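Local atomic coordinates of YkuI protein (Bacillus subtilis, PDB entry 2BAS), a protein that binds the second messenger cyclic di-GMP and, through its EAL domain, probably acts as a cyclic-guanylate-specific phosphodiesterase. Residues Ile31-Ile45 with Gly55-Ile68. Residues are numbered along the deposited sequence; the frame is centred on the assembly and turned at random.
Sequences ILTNIDDVLPYYQAI and GYEVLGRILADSEI
Tyr41 lies across Arg61 and reaches Ile68, on the face of the sheet that also carries Leu39 and Leu59. Its CB packs on Arg61 CG at 3.8 Å and comes near the carbonyl oxygen of Leu59. CG and CD1 then ride along the same arginine methylene, an off-centre CH-pi contact with Arg61 CG 4.2 Å from the ring centroid. Farther out, CZ meets Ile68 CG2, which sits over one ring face, and OH ends 3.4 Å from Ile68 CG1. A turn about the Arg61 CB-CG bond (chi2 -69°) bends the chain, and its guanidinium lies 25° from the ring plane while NH2 gives its hydrogen bond to Gly60 O within the guanidinium plane but from above the carbonyl plane. With an alanine at Tyr41, Arg61 CG and the Ile68 branches would probably lose their shared cover, opening a gap beside Leu39 CD2, which touches Ile68 CD1. On the other face, Ile62 CD1 touches both Ile31 CG1 (3.8 Å) and Val38 CG2, packing helix 28-33 against strand 53-64; farther along, Tyr56 CE2 lies 3.8 Å from Ala44 CB. Phe264 stacks on Tyr56 and meets Tyr42 edge-to-face. Backbone bonds pair Leu39 with Arg61, Tyr41 with Leu59 and Gln43 with Glu57, the Tyr41 N to Leu59 O bond measuring 2.7 Å. Gln43 and Glu57 both bind Gln253 through OE1. The two strands form an antiparallel beta hairpin; strand 53-64 runs parallel to 108-112 and strand 38-47 antiparallel to 249-252, the departure from all-parallel order that marks the EAL domain's modified TIM barrel.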
ATOM      1  N   ILE A  31      -1.644   6.619  43.815  1.00 61.63           N
ATOM      2  CA  ILE A  31      -2.141   5.425  43.135  1.00 60.56           C
ATOM      3  C   ILE A  31      -1.685   4.123  43.821  1.00 60.47           C
ATOM      4  O   ILE A  31      -2.494   3.233  44.067  1.00 61.43           O
ATOM      5  CB  ILE A  31      -1.779   5.420  41.617  1.00 61.19           C
ATOM      6  CG1 ILE A  31      -2.424   6.619  40.910  1.00 60.17           C
ATOM      7  CG2 ILE A  31      -2.234   4.113  40.950  1.00 58.21           C
ATOM      8  CD1 ILE A  31      -1.871   6.926  39.530  1.00 59.15           C
ATOM      9  N   LEU A  32      -0.404   4.025  44.145  1.00 60.04           N
ATOM     10  CA  LEU A  32       0.153   2.786  44.688  1.00 61.08           C
ATOM     11  C   LEU A  32      -0.361   2.364  46.061  1.00 62.04           C
ATOM     12  O   LEU A  32      -0.582   1.177  46.293  1.00 63.50           O
ATOM     13  CB  LEU A  32       1.686   2.829  44.687  1.00 60.54           C
ATOM     14  CG  LEU A  32       2.315   2.676  43.300  1.00 60.53           C
ATOM     15  CD1 LEU A  32       3.803   3.010  43.347  1.00 63.07           C
ATOM     16  CD2 LEU A  32       2.085   1.274  42.742  1.00 59.58           C
ATOM     17  N   THR A  33      -0.539   3.314  46.975  1.00 61.63           N
ATOM     18  CA  THR A  33      -1.064   2.960  48.287  1.00 61.61           C
ATOM     19  C   THR A  33      -2.589   2.789  48.275  1.00 61.94           C
ATOM     20  O   THR A  33      -3.152   2.149  49.166  1.00 62.48           O
ATOM     21  CB  THR A  33      -0.584   3.913  49.406  1.00 61.60           C
ATOM     22  OG1 THR A  33      -0.710   5.272  48.980  1.00 63.13           O
ATOM     23  CG2 THR A  33       0.877   3.634  49.752  1.00 62.04           C
ATOM     24  N   ASN A  34      -3.252   3.337  47.260  1.00 60.90           N
ATOM     25  CA  ASN A  34      -4.691   3.118  47.079  1.00 61.35           C
ATOM     26  C   ASN A  34      -4.985   2.095  45.975  1.00 61.04           C
ATOM     27  O   ASN A  34      -6.008   2.174  45.283  1.00 61.44           O
ATOM     28  CB  ASN A  34      -5.420   4.438  46.800  1.00 61.30           C
ATOM     29  CG  ASN A  34      -5.439   5.352  47.998  1.00 60.60           C
ATOM     30  OD1 ASN A  34      -6.065   5.049  49.012  1.00 64.16           O
ATOM     31  ND2 ASN A  34      -4.757   6.485  47.888  1.00 58.79           N
ATOM     32  N   ILE A  35      -4.086   1.127  45.829  1.00 60.47           N
ATOM     33  CA  ILE A  35      -4.194   0.119  44.779  1.00 59.94           C
ATOM     34  C   ILE A  35      -5.559  -0.578  44.743  1.00 61.43           C
ATOM     35  O   ILE A  35      -5.953  -1.107  43.709  1.00 63.12           O
ATOM     36  CB  ILE A  35      -3.022  -0.897  44.850  1.00 60.16           C
ATOM     37  CG1 ILE A  35      -2.894  -1.686  43.538  1.00 58.12           C
ATOM     38  CG2 ILE A  35      -3.142  -1.795  46.081  1.00 56.32           C
ATOM     39  CD1 ILE A  35      -1.561  -2.406  43.384  1.00 56.57           C
ATOM     40  N   ASP A  36      -6.285  -0.540  45.856  1.00 62.83           N
ATOM     41  CA  ASP A  36      -7.618  -1.154  45.949  1.00 65.28           C
ATOM     42  C   ASP A  36      -8.751  -0.390  45.234  1.00 65.05           C
ATOM     43  O   ASP A  36      -9.720  -1.007  44.788  1.00 65.18           O
ATOM     44  CB  ASP A  36      -7.990  -1.409  47.414  1.00 65.87           C
ATOM     45  CG  ASP A  36      -7.030  -2.371  48.097  1.00 71.96           C
ATOM     46  OD1 ASP A  36      -6.621  -3.372  47.458  1.00 73.64           O
ATOM     47  OD2 ASP A  36      -6.682  -2.126  49.275  1.00 79.11           O
ATOM     48  N   ASP A  37      -8.632   0.935  45.130  1.00 64.56           N
ATOM     49  CA  ASP A  37      -9.640   1.757  44.445  1.00 64.22           C
ATOM     50  C   ASP A  37      -9.572   1.595  42.927  1.00 63.43           C
ATOM     51  O   ASP A  37     -10.523   1.912  42.212  1.00 62.38           O
ATOM     52  CB  ASP A  37      -9.475   3.240  44.804  1.00 65.04           C
ATOM     53  CG  ASP A  37      -9.802   3.543  46.263  1.00 66.38           C
ATOM     54  OD1 ASP A  37     -10.715   2.906  46.839  1.00 68.97           O
ATOM     55  OD2 ASP A  37      -9.148   4.443  46.832  1.00 67.09           O
ATOM     56  N   VAL A  38      -8.429   1.110  42.453  1.00 62.87           N
ATOM     57  CA  VAL A  38      -8.174   0.874  41.033  1.00 62.77           C
ATOM     58  C   VAL A  38      -9.212  -0.079  40.430  1.00 62.02           C
ATOM     59  O   VAL A  38      -9.624  -1.054  41.076  1.00 62.22           O
ATOM     60  CB  VAL A  38      -6.736   0.332  40.835  1.00 62.75           C
ATOM     61  CG1 VAL A  38      -6.584  -0.374  39.515  1.00 62.54           C
ATOM     62  CG2 VAL A  38      -5.732   1.465  40.964  1.00 62.47           C
ATOM     63  N   LEU A  39      -9.636   0.218  39.203  1.00 59.34           N
ATOM     64  CA  LEU A  39     -10.654  -0.580  38.542  1.00 59.05           C
ATOM     65  C   LEU A  39     -10.550  -0.521  37.014  1.00 58.82           C
ATOM     66  O   LEU A  39     -10.021   0.451  36.466  1.00 57.65           O
ATOM     67  CB  LEU A  39     -12.056  -0.133  39.001  1.00 59.40           C
ATOM     68  CG  LEU A  39     -12.639   1.223  38.568  1.00 61.30           C
ATOM     69  CD1 LEU A  39     -14.083   1.352  39.030  1.00 56.42           C
ATOM     70  CD2 LEU A  39     -11.804   2.418  39.063  1.00 64.00           C
ATOM     71  N   PRO A  40     -11.040  -1.572  36.323  1.00 58.97           N
ATOM     72  CA  PRO A  40     -11.144  -1.513  34.870  1.00 59.31           C
ATOM     73  C   PRO A  40     -12.406  -0.803  34.382  1.00 59.67           C
ATOM     74  O   PRO A  40     -13.462  -0.917  34.993  1.00 60.59           O
ATOM     75  CB  PRO A  40     -11.192  -2.989  34.466  1.00 59.65           C
ATOM     76  CG  PRO A  40     -11.828  -3.677  35.622  1.00 57.86           C
ATOM     77  CD  PRO A  40     -11.471  -2.885  36.850  1.00 59.29           C
ATOM     78  N   TYR A  41     -12.270  -0.049  33.299  1.00 59.41           N
ATOM     79  CA  TYR A  41     -13.412   0.447  32.554  1.00 58.47           C
ATOM     80  C   TYR A  41     -13.416  -0.265  31.211  1.00 58.55           C
ATOM     81  O   TYR A  41     -12.472  -0.998  30.890  1.00 57.47           O
ATOM     82  CB  TYR A  41     -13.317   1.951  32.359  1.00 58.80           C
ATOM     83  CG  TYR A  41     -14.234   2.744  33.246  1.00 58.23           C
ATOM     84  CD1 TYR A  41     -14.399   2.414  34.592  1.00 56.14           C
ATOM     85  CD2 TYR A  41     -14.925   3.846  32.743  1.00 59.16           C
ATOM     86  CE1 TYR A  41     -15.242   3.159  35.412  1.00 55.12           C
ATOM     87  CE2 TYR A  41     -15.768   4.602  33.554  1.00 57.09           C
ATOM     88  CZ  TYR A  41     -15.920   4.248  34.885  1.00 58.46           C
ATOM     89  OH  TYR A  41     -16.755   4.991  35.688  1.00 63.90           O
ATOM     90  N   TYR A  42     -14.477  -0.061  30.428  1.00 58.17           N
ATOM     91  CA  TYR A  42     -14.613  -0.741  29.135  1.00 57.44           C
ATOM     92  C   TYR A  42     -15.170   0.162  28.035  1.00 57.82           C
ATOM     93  O   TYR A  42     -15.986   1.051  28.293  1.00 56.59           O
ATOM     94  CB  TYR A  42     -15.514  -1.975  29.279  1.00 57.36           C
ATOM     95  CG  TYR A  42     -15.202  -2.877  30.466  1.00 56.87           C
ATOM     96  CD1 TYR A  42     -15.794  -2.657  31.710  1.00 57.17           C
ATOM     97  CD2 TYR A  42     -14.320  -3.955  30.339  1.00 55.24           C
ATOM     98  CE1 TYR A  42     -15.506  -3.481  32.802  1.00 54.09           C
ATOM     99  CE2 TYR A  42     -14.032  -4.779  31.417  1.00 54.54           C
ATOM    100  CZ  TYR A  42     -14.629  -4.537  32.646  1.00 54.12           C
ATOM    101  OH  TYR A  42     -14.344  -5.355  33.710  1.00 52.38           O
ATOM    102  N   GLN A  43     -14.724  -0.077  26.804  1.00 58.35           N
ATOM    103  CA  GLN A  43     -15.274   0.607  25.642  1.00 57.63           C
ATOM    104  C   GLN A  43     -15.604  -0.421  24.571  1.00 57.09           C
ATOM    105  O   GLN A  43     -14.750  -1.201  24.165  1.00 56.74           O
ATOM    106  CB  GLN A  43     -14.320   1.681  25.115  1.00 57.62           C
ATOM    107  CG  GLN A  43     -14.973   2.628  24.089  1.00 58.00           C
ATOM    108  CD  GLN A  43     -14.072   3.780  23.677  1.00 58.64           C
ATOM    109  OE1 GLN A  43     -12.844   3.715  23.795  1.00 62.61           O
ATOM    110  NE2 GLN A  43     -14.683   4.844  23.180  1.00 59.91           N
ATOM    111  N   ALA A  44     -16.854  -0.416  24.125  1.00 57.50           N
ATOM    112  CA  ALA A  44     -17.335  -1.397  23.156  1.00 56.34           C
ATOM    113  C   ALA A  44     -16.729  -1.210  21.783  1.00 55.99           C
ATOM    114  O   ALA A  44     -16.414  -0.086  21.363  1.00 55.53           O
ATOM    115  CB  ALA A  44     -18.855  -1.372  23.071  1.00 57.56           C
ATOM    116  N   ILE A  45     -16.555  -2.332  21.092  1.00 54.61           N
ATOM    117  CA  ILE A  45     -16.071  -2.323  19.729  1.00 54.80           C
ATOM    118  C   ILE A  45     -17.141  -2.950  18.859  1.00 56.27           C
ATOM    119  O   ILE A  45     -17.693  -4.006  19.203  1.00 56.45           O
ATOM    120  CB  ILE A  45     -14.706  -3.015  19.604  1.00 55.09           C
ATOM    121  CG1 ILE A  45     -13.661  -2.193  20.361  1.00 51.84           C
ATOM    122  CG2 ILE A  45     -14.300  -3.132  18.137  1.00 53.36           C
ATOM    123  CD1 ILE A  45     -12.531  -2.991  20.887  1.00 54.20           C
ATOM    124  N   GLY A  55     -16.681  -7.058  21.245  1.00 58.14           N
ATOM    125  CA  GLY A  55     -15.782  -7.076  22.388  1.00 58.28           C
ATOM    126  C   GLY A  55     -15.679  -5.718  23.057  1.00 57.63           C
ATOM    127  O   GLY A  55     -16.440  -4.799  22.746  1.00 57.34           O
ATOM    128  N   TYR A  56     -14.736  -5.605  23.987  1.00 57.01           N
ATOM    129  CA  TYR A  56     -14.506  -4.370  24.722  1.00 57.45           C
ATOM    130  C   TYR A  56     -13.016  -4.200  24.955  1.00 58.48           C
ATOM    131  O   TYR A  56     -12.340  -5.145  25.360  1.00 59.27           O
ATOM    132  CB  TYR A  56     -15.177  -4.429  26.097  1.00 57.09           C
ATOM    133  CG  TYR A  56     -16.685  -4.535  26.110  1.00 56.85           C
ATOM    134  CD1 TYR A  56     -17.322  -5.781  26.058  1.00 51.76           C
ATOM    135  CD2 TYR A  56     -17.477  -3.391  26.210  1.00 58.42           C
ATOM    136  CE1 TYR A  56     -18.714  -5.883  26.086  1.00 54.04           C
ATOM    137  CE2 TYR A  56     -18.873  -3.480  26.241  1.00 59.81           C
ATOM    138  CZ  TYR A  56     -19.483  -4.729  26.182  1.00 56.43           C
ATOM    139  OH  TYR A  56     -20.855  -4.820  26.221  1.00 54.30           O
ATOM    140  N   GLU A  57     -12.497  -3.004  24.710  1.00 58.94           N
ATOM    141  CA  GLU A  57     -11.130  -2.706  25.102  1.00 59.73           C
ATOM    142  C   GLU A  57     -11.172  -2.532  26.614  1.00 60.06           C
ATOM    143  O   GLU A  57     -12.128  -1.953  27.148  1.00 59.22           O
ATOM    144  CB  GLU A  57     -10.600  -1.443  24.424  1.00 57.76           C
ATOM    145  CG  GLU A  57      -9.092  -1.275  24.564  1.00 59.26           C
ATOM    146  CD  GLU A  57      -8.561   0.049  24.010  1.00 64.21           C
ATOM    147  OE1 GLU A  57      -9.337   1.020  23.875  1.00 69.98           O
ATOM    148  OE2 GLU A  57      -7.346   0.124  23.714  1.00 74.74           O
ATOM    149  N   VAL A  58     -10.158  -3.068  27.294  1.00 59.95           N
ATOM    150  CA  VAL A  58     -10.038  -2.972  28.744  1.00 59.64           C
ATOM    151  C   VAL A  58      -9.211  -1.732  29.103  1.00 59.93           C
ATOM    152  O   VAL A  58      -8.038  -1.641  28.746  1.00 60.62           O
ATOM    153  CB  VAL A  58      -9.413  -4.263  29.350  1.00 59.26           C
ATOM    154  CG1 VAL A  58      -9.049  -4.065  30.825  1.00 60.11           C
ATOM    155  CG2 VAL A  58     -10.370  -5.430  29.207  1.00 58.26           C
ATOM    156  N   LEU A  59      -9.832  -0.788  29.811  1.00 59.31           N
ATOM    157  CA  LEU A  59      -9.197   0.495  30.142  1.00 59.00           C
ATOM    158  C   LEU A  59      -8.910   0.641  31.640  1.00 58.48           C
ATOM    159  O   LEU A  59      -9.687   0.176  32.463  1.00 59.86           O
ATOM    160  CB  LEU A  59     -10.067   1.654  29.628  1.00 58.60           C
ATOM    161  CG  LEU A  59     -10.435   1.645  28.126  1.00 59.32           C
ATOM    162  CD1 LEU A  59     -11.433   2.732  27.766  1.00 58.73           C
ATOM    163  CD2 LEU A  59      -9.210   1.765  27.228  1.00 60.79           C
ATOM    164  N   GLY A  60      -7.796   1.283  31.987  1.00 58.46           N
ATOM    165  CA  GLY A  60      -7.392   1.446  33.390  1.00 58.97           C
ATOM    166  C   GLY A  60      -7.884   2.717  34.064  1.00 59.85           C
ATOM    167  O   GLY A  60      -7.711   3.807  33.529  1.00 58.85           O
ATOM    168  N   ARG A  61      -8.492   2.584  35.243  1.00 60.77           N
ATOM    169  CA  ARG A  61      -9.010   3.751  35.971  1.00 61.88           C
ATOM    170  C   ARG A  61      -8.746   3.673  37.465  1.00 62.54           C
ATOM    171  O   ARG A  61      -8.449   2.606  38.007  1.00 63.70           O
ATOM    172  CB  ARG A  61     -10.529   3.936  35.753  1.00 61.56           C
ATOM    173  CG  ARG A  61     -10.993   4.255  34.338  1.00 60.71           C
ATOM    174  CD  ARG A  61     -10.585   5.650  33.885  1.00 62.78           C
ATOM    175  NE  ARG A  61     -11.189   6.024  32.599  1.00 68.87           N
ATOM    176  CZ  ARG A  61     -10.667   5.753  31.397  1.00 68.87           C
ATOM    177  NH1 ARG A  61     -11.291   6.145  30.288  1.00 66.15           N
ATOM    178  NH2 ARG A  61      -9.526   5.086  31.292  1.00 67.99           N
ATOM    179  N   ILE A  62      -8.883   4.822  38.124  1.00 64.12           N
ATOM    180  CA  ILE A  62      -8.791   4.916  39.576  1.00 63.54           C
ATOM    181  C   ILE A  62      -9.838   5.900  40.133  1.00 65.16           C
ATOM    182  O   ILE A  62     -10.028   7.004  39.604  1.00 63.11           O
ATOM    183  CB  ILE A  62      -7.334   5.262  40.056  1.00 63.63           C
ATOM    184  CG1 ILE A  62      -7.193   5.073  41.573  1.00 64.61           C
ATOM    185  CG2 ILE A  62      -6.909   6.671  39.629  1.00 62.47           C
ATOM    186  CD1 ILE A  62      -5.767   5.150  42.092  1.00 61.83           C
ATOM    187  N   LEU A  63     -10.538   5.459  41.181  1.00 67.63           N
ATOM    188  CA  LEU A  63     -11.453   6.308  41.942  1.00 68.51           C
ATOM    189  C   LEU A  63     -10.660   7.052  43.013  1.00 69.06           C
ATOM    190  O   LEU A  63     -10.226   6.466  44.004  1.00 69.17           O
ATOM    191  CB  LEU A  63     -12.574   5.485  42.585  1.00 67.63           C
ATOM    192  CG  LEU A  63     -13.554   6.240  43.491  1.00 69.31           C
ATOM    193  CD1 LEU A  63     -14.234   7.377  42.749  1.00 68.45           C
ATOM    194  CD2 LEU A  63     -14.592   5.296  44.079  1.00 69.78           C
ATOM    195  N   ALA A  64     -10.465   8.343  42.784  1.00 70.58           N
ATOM    196  CA  ALA A  64      -9.697   9.180  43.682  1.00 72.66           C
ATOM    197  C   ALA A  64     -10.473  10.451  43.952  1.00 74.69           C
ATOM    198  O   ALA A  64     -10.956  11.107  43.017  1.00 75.85           O
ATOM    199  CB  ALA A  64      -8.340   9.499  43.085  1.00 72.56           C
ATOM    200  N   ASP A  65     -10.596  10.775  45.237  1.00 75.93           N
ATOM    201  CA  ASP A  65     -11.345  11.939  45.711  1.00 77.32           C
ATOM    202  C   ASP A  65     -12.721  12.032  45.048  1.00 77.44           C
ATOM    203  O   ASP A  65     -13.113  13.086  44.542  1.00 77.72           O
ATOM    204  CB  ASP A  65     -10.524  13.230  45.545  1.00 78.32           C
ATOM    205  CG  ASP A  65      -9.158  13.157  46.245  1.00 80.48           C
ATOM    206  OD1 ASP A  65      -8.340  12.282  45.881  1.00 82.53           O
ATOM    207  OD2 ASP A  65      -8.898  13.982  47.151  1.00 81.95           O
ATOM    208  N   SER A  66     -13.425  10.897  45.056  1.00 78.03           N
ATOM    209  CA  SER A  66     -14.782  10.744  44.500  1.00 78.53           C
ATOM    210  C   SER A  66     -14.940  11.035  43.000  1.00 78.53           C
ATOM    211  O   SER A  66     -15.982  11.519  42.564  1.00 79.26           O
ATOM    212  CB  SER A  66     -15.808  11.539  45.323  1.00 78.54           C
ATOM    213  OG  SER A  66     -15.835  11.081  46.661  1.00 78.90           O
ATOM    214  N   GLU A  67     -13.914  10.721  42.213  1.00 79.18           N
ATOM    215  CA  GLU A  67     -13.976  10.911  40.763  1.00 79.62           C
ATOM    216  C   GLU A  67     -13.102   9.895  39.996  1.00 78.34           C
ATOM    217  O   GLU A  67     -11.971   9.605  40.399  1.00 78.61           O
ATOM    218  CB  GLU A  67     -13.611  12.357  40.405  1.00 79.09           C
ATOM    219  CG  GLU A  67     -14.107  12.817  39.034  1.00 82.27           C
ATOM    220  CD  GLU A  67     -14.206  14.339  38.907  1.00 82.93           C
ATOM    221  OE1 GLU A  67     -14.069  15.042  39.942  1.00 86.69           O
ATOM    222  OE2 GLU A  67     -14.430  14.828  37.771  1.00 83.16           O
ATOM    223  N   ILE A  68     -13.647   9.360  38.903  1.00 76.41           N
ATOM    224  CA  ILE A  68     -12.946   8.405  38.042  1.00 75.33           C
ATOM    225  C   ILE A  68     -11.880   9.129  37.211  1.00 75.04           C
ATOM    226  O   ILE A  68     -12.177  10.112  36.534  1.00 76.11           O
ATOM    227  CB  ILE A  68     -13.954   7.638  37.117  1.00 75.38           C
ATOM    228  CG1 ILE A  68     -14.843   6.681  37.931  1.00 74.25           C
ATOM    229  CG2 ILE A  68     -13.238   6.897  35.981  1.00 72.55           C
ATOM    230  CD1 ILE A  68     -14.125   5.451  38.524  1.00 73.79           C
TER